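Local structure of phosphoserine phosphatase RsbX (Bacillus subtilis, 3W43) at residues Q16-G21 / K188-Y193; V107-F112 / H154-N159. The protein removes phosphate from phosphoserine, dephosphorylating the regulator RsbS and thereby restraining activity of the stress sigma factor sigma-B. All coordinates share one frame; numbering follows the deposited sequence.

Interaction 1 (Q16-G21 / K188-Y193); sequences QLNKEG and KDDLTY. With MN (manganese (II) ion), chain B.
With CG anti to the backbone N (chi1 -170°) and the chain extended beyond it, Q16 lies alongside T192, whose own chi1 of -55° sets OG1 beside its backbone N and within range of the amide. NE2 of Q16 donates to OG1 of T192 over 2.9 Å, the acceptor lying almost in the amide plane; the same hydroxyl also bonds D27, so the threonine joins glutamine to aspartate. Q16 and T192 form a non-hydrogen-bonded antiparallel pair. Next to it, L17 and L191 form a hydrogen-bonded pair, N of L17 to O of L191 and N of L191 to O of L17 both measuring 2.9 Å.

Beyond the strands the carboxylate of D190 takes over from the backbone ladder: its OD1 accepts the backbone N-H of K19, N to OD1 2.8 Å, nearly straight, on the anti side and out of the carboxylate plane, while OD2 accepts from G26 N. The extended K19 side chain runs past K188, bringing CE within 3.4 Å of K188 O, and water links its ammonium to D189 OD1. OD2 of D189 binds manganese at 2.2 Å, a ligand shell completed by D44, D156 and three waters.

At this metal-binding end of the PPM-type phosphatase fold, strand 10-17 ends and its sheet neighbour 191-198 begins; of the flanking loops, 188-190 supplies the manganese ligand D189, and C25 and strand 27-33 pack against Q16 and D190.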
# COMPACT_ATOMS: atom_id res chain seq x y z
N GLN A 16 1.06 5.28 10.17
CA GLN A 16 -0.05 6.15 9.78
C GLN A 16 -0.19 7.35 10.68
O GLN A 16 -0.10 7.24 11.90
CB GLN A 16 -1.36 5.38 9.77
CG GLN A 16 -2.51 6.13 9.15
CD GLN A 16 -3.73 5.26 9.03
OE1 GLN A 16 -4.42 5.00 10.02
NE2 GLN A 16 -4.02 4.80 7.82
N LEU A 17 -0.44 8.51 10.08
CA LEU A 17 -0.75 9.72 10.84
C LEU A 17 -1.85 10.49 10.14
O LEU A 17 -1.79 10.70 8.93
CB LEU A 17 0.50 10.60 11.01
CG LEU A 17 0.39 11.95 11.72
CD1 LEU A 17 -0.13 11.77 13.13
CD2 LEU A 17 1.75 12.62 11.72
N ASN A 18 -2.84 10.92 10.91
CA ASN A 18 -3.95 11.68 10.36
C ASN A 18 -3.56 13.08 9.92
O ASN A 18 -2.67 13.72 10.49
CB ASN A 18 -5.05 11.84 11.42
CG ASN A 18 -5.69 10.52 11.81
OD1 ASN A 18 -5.38 9.47 11.26
ND2 ASN A 18 -6.58 10.58 12.79
N LYS A 19 -4.29 13.58 8.93
CA LYS A 19 -4.25 14.99 8.61
C LYS A 19 -4.51 15.81 9.86
O LYS A 19 -5.24 15.41 10.77
CB LYS A 19 -5.34 15.28 7.59
CG LYS A 19 -5.31 16.70 7.10
CD LYS A 19 -6.34 16.94 6.04
CE LYS A 19 -6.20 18.35 5.52
NZ LYS A 19 -7.02 18.53 4.31
N GLU A 20 -3.90 16.99 9.90
CA GLU A 20 -4.08 17.96 10.97
C GLU A 20 -5.56 18.17 11.27
O GLU A 20 -6.37 18.36 10.37
CB GLU A 20 -3.46 19.30 10.56
CG GLU A 20 -3.31 20.28 11.70
CD GLU A 20 -2.03 20.04 12.46
OE1 GLU A 20 -0.98 20.57 12.04
OE2 GLU A 20 -2.07 19.31 13.47
N GLY A 21 -5.91 18.09 12.55
CA GLY A 21 -7.27 18.38 13.01
C GLY A 21 -8.28 17.26 12.81
O GLY A 21 -9.47 17.45 13.06
N LYS A 188 -0.11 17.66 6.59
CA LYS A 188 -0.88 18.35 5.56
C LYS A 188 -1.97 17.46 4.99
O LYS A 188 -3.00 17.95 4.52
CB LYS A 188 0.01 18.90 4.44
CG LYS A 188 0.88 20.09 4.85
CD LYS A 188 1.66 20.66 3.67
CE LYS A 188 0.80 21.51 2.75
NZ LYS A 188 0.34 22.79 3.38
N ASP A 189 -1.73 16.15 5.02
CA ASP A 189 -2.72 15.18 4.56
C ASP A 189 -2.57 13.95 5.43
O ASP A 189 -1.54 13.77 6.08
CB ASP A 189 -2.46 14.84 3.09
CG ASP A 189 -3.56 13.99 2.47
OD1 ASP A 189 -4.67 13.91 3.05
OD2 ASP A 189 -3.31 13.42 1.38
N ASP A 190 -3.58 13.08 5.41
CA ASP A 190 -3.42 11.72 5.90
C ASP A 190 -2.20 11.10 5.25
O ASP A 190 -1.97 11.26 4.04
CB ASP A 190 -4.64 10.87 5.56
CG ASP A 190 -5.91 11.33 6.27
OD1 ASP A 190 -5.86 11.72 7.45
OD2 ASP A 190 -6.99 11.28 5.63
N LEU A 191 -1.42 10.36 6.04
CA LEU A 191 -0.19 9.77 5.55
C LEU A 191 -0.10 8.33 6.04
O LEU A 191 -0.13 8.09 7.25
CB LEU A 191 1.00 10.61 6.05
CG LEU A 191 2.39 10.34 5.49
CD1 LEU A 191 3.28 11.51 5.84
CD2 LEU A 191 2.95 9.05 6.05
N THR A 192 -0.00 7.39 5.10
CA THR A 192 0.08 5.96 5.42
C THR A 192 1.17 5.34 4.57
O THR A 192 1.22 5.57 3.35
CB THR A 192 -1.26 5.26 5.08
OG1 THR A 192 -2.33 5.92 5.76
CG2 THR A 192 -1.24 3.80 5.52
N TYR A 193 2.01 4.51 5.17
CA TYR A 193 2.90 3.68 4.38
C TYR A 193 3.11 2.33 5.02
O TYR A 193 3.00 2.18 6.24
CB TYR A 193 4.24 4.37 4.08
CG TYR A 193 5.13 4.72 5.24
CD1 TYR A 193 5.99 3.79 5.83
CD2 TYR A 193 5.16 6.04 5.72
CE1 TYR A 193 6.83 4.16 6.89
CE2 TYR A 193 6.00 6.41 6.74
CZ TYR A 193 6.82 5.48 7.34
OH TYR A 193 7.65 5.90 8.36
MN MN B . -4.32 11.67 0.38
O HOH W 1 -0.31 13.16 8.24
O HOH W 2 -5.05 17.36 2.49
O HOH W 3 -7.11 15.78 2.61
O HOH W 4 -6.12 12.40 1.40
O HOH W 5 -3.62 10.44 2.05
O HOH W 6 -5.12 12.77 -1.39

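Interaction 2 (V107-F112 / H154-N159); sequences VGNVRF and HTDGLN. With MN (manganese (II) ion), chain B.
R111 and H154 form a hydrogen-bonded antiparallel pair, R111 N to H154 O at 3.0 Å and H154 N to R111 O at 2.9 Å; beyond this pair the chains diverge, 107-112 having come in through an inverse gamma turn centred on N109 and 154-159 leaving through a type I turn from T155 to L158. CB of R111 sits over one face of the H154 imidazole, 4.1 Å from its centroid in a CH-pi contact, and CD follows alongside the CE1-NE2 part of the ring; L158 CD2 covers the opposite face. A chi1 of 69° places the imidazole between its backbone N and carbonyl carbon, and ND1 donates in the ring plane to T155 O over 2.9 Å. That bond should limit the ring's rotation. The T155 carbonyl also accepts L158 N, from the other face of its plane.

Towards the metal, ND2 of N109 approaches CB of D156 to 3.5 Å, and a water bonded to ND2 donates to D156 OD2. OD1 of the aspartate binds manganese at 2.1 Å, while OD2 accepts a second water that is itself a metal ligand. Another water bridges N109 O and D156 N, filling in for direct backbone pairing.

Strands 150-154 and 111-115 meet here in the six-stranded sheet; beside this pair, the V110 and T155 side chains pack on V42 of strand 37-45, in the facing sheet of the PPM phosphatase sandwich.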
# COMPACT_ATOMS: atom_id res chain seq x y z
N VAL A 107 -5.14 1.82 -8.58
CA VAL A 107 -5.78 2.94 -9.25
C VAL A 107 -5.61 4.18 -8.39
O VAL A 107 -5.95 4.17 -7.21
CB VAL A 107 -7.30 2.72 -9.50
CG1 VAL A 107 -7.95 3.99 -10.06
CG2 VAL A 107 -7.52 1.53 -10.44
N GLY A 108 -5.09 5.25 -9.00
CA GLY A 108 -4.91 6.52 -8.32
C GLY A 108 -3.54 6.67 -7.69
O GLY A 108 -2.68 5.78 -7.80
N ASN A 109 -3.34 7.77 -6.98
CA ASN A 109 -2.01 8.12 -6.49
C ASN A 109 -1.64 7.45 -5.16
O ASN A 109 -1.35 8.11 -4.16
CB ASN A 109 -1.84 9.64 -6.39
CG ASN A 109 -0.38 10.08 -6.25
OD1 ASN A 109 0.54 9.30 -6.51
ND2 ASN A 109 -0.16 11.33 -5.87
N VAL A 110 -1.68 6.12 -5.16
CA VAL A 110 -1.08 5.31 -4.11
C VAL A 110 0.08 4.63 -4.83
O VAL A 110 -0.11 4.01 -5.89
CB VAL A 110 -2.08 4.29 -3.52
CG1 VAL A 110 -1.43 3.49 -2.40
CG2 VAL A 110 -3.34 5.00 -2.98
N ARG A 111 1.28 4.75 -4.28
CA ARG A 111 2.51 4.34 -4.96
C ARG A 111 3.13 3.10 -4.36
O ARG A 111 3.10 2.92 -3.15
CB ARG A 111 3.52 5.49 -4.97
CG ARG A 111 3.09 6.64 -5.84
CD ARG A 111 4.02 7.82 -5.73
NE ARG A 111 3.52 8.95 -6.51
CZ ARG A 111 3.90 9.25 -7.75
NH1 ARG A 111 4.79 8.51 -8.41
NH2 ARG A 111 3.36 10.30 -8.35
N PHE A 112 3.70 2.28 -5.23
CA PHE A 112 4.42 1.07 -4.86
C PHE A 112 5.81 1.12 -5.46
O PHE A 112 5.96 1.37 -6.67
CB PHE A 112 3.66 -0.14 -5.41
CG PHE A 112 4.37 -1.48 -5.31
CD1 PHE A 112 4.82 -2.00 -4.09
CD2 PHE A 112 4.50 -2.26 -6.46
CE1 PHE A 112 5.41 -3.26 -4.03
CE2 PHE A 112 5.08 -3.50 -6.40
CZ PHE A 112 5.54 -4.01 -5.20
N HIS A 154 2.68 3.57 -0.35
CA HIS A 154 2.35 4.77 0.41
C HIS A 154 1.29 5.62 -0.23
O HIS A 154 1.22 5.74 -1.47
CB HIS A 154 3.61 5.59 0.73
CG HIS A 154 4.26 6.26 -0.44
ND1 HIS A 154 3.87 7.51 -0.90
CD2 HIS A 154 5.33 5.91 -1.21
CE1 HIS A 154 4.65 7.87 -1.90
NE2 HIS A 154 5.55 6.93 -2.10
N THR A 155 0.48 6.24 0.61
CA THR A 155 -0.45 7.24 0.12
C THR A 155 0.25 8.56 -0.19
O THR A 155 1.42 8.77 0.15
CB THR A 155 -1.63 7.47 1.08
OG1 THR A 155 -1.14 7.98 2.33
CG2 THR A 155 -2.42 6.19 1.29
N ASP A 156 -0.49 9.43 -0.86
CA ASP A 156 0.05 10.69 -1.35
C ASP A 156 0.34 11.71 -0.23
O ASP A 156 0.90 12.76 -0.50
CB ASP A 156 -0.85 11.27 -2.45
CG ASP A 156 -2.27 11.54 -1.98
OD1 ASP A 156 -2.52 11.58 -0.76
OD2 ASP A 156 -3.15 11.72 -2.86
N GLY A 157 -0.03 11.40 1.01
CA GLY A 157 0.40 12.21 2.13
C GLY A 157 1.90 12.13 2.33
O GLY A 157 2.47 13.01 2.96
N LEU A 158 2.53 11.07 1.82
CA LEU A 158 3.98 10.92 1.87
C LEU A 158 4.54 11.33 0.51
O LEU A 158 4.25 10.70 -0.52
CB LEU A 158 4.38 9.49 2.21
CG LEU A 158 5.89 9.21 2.28
CD1 LEU A 158 6.46 9.88 3.51
CD2 LEU A 158 6.19 7.73 2.31
N ASN A 159 5.30 12.42 0.50
CA ASN A 159 5.87 12.95 -0.73
C ASN A 159 7.39 12.79 -0.66
O ASN A 159 8.05 13.54 0.05
CB ASN A 159 5.44 14.43 -0.89
CG ASN A 159 5.82 15.03 -2.24
OD1 ASN A 159 6.43 14.38 -3.08
ND2 ASN A 159 5.44 16.29 -2.44
MN MN B . -4.32 11.67 0.38
O HOH W 7 -2.92 8.44 -1.80
O HOH W 8 1.35 8.16 -3.24
O HOH W 9 -2.44 12.94 -5.11
O HOH W 6 -5.12 12.77 -1.39
O HOH W 4 -6.12 12.40 1.40
O HOH W 5 -3.62 10.44 2.05

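Both contacts join strands of the same six-stranded antiparallel sheet at the end that carries the metal site, and they adjoin: T155 N and T192 O probably hydrogen-bond at 2.9 Å. D189 and D156, one from each, coordinate a single manganese ion, which would offset the repulsion between their close carboxylates. Interaction 2 lies deeper: its centre lies about 8 Å from that of the chain, against about 14 Å for the centre of interaction 1. In interaction 1 direct polar links from Q16 and D190 supplement the strand pairing, and its lysine side reaches solvent. Interaction 2 has just one bridged pair, supplemented by imidazole packing and by waters between the diverging chains.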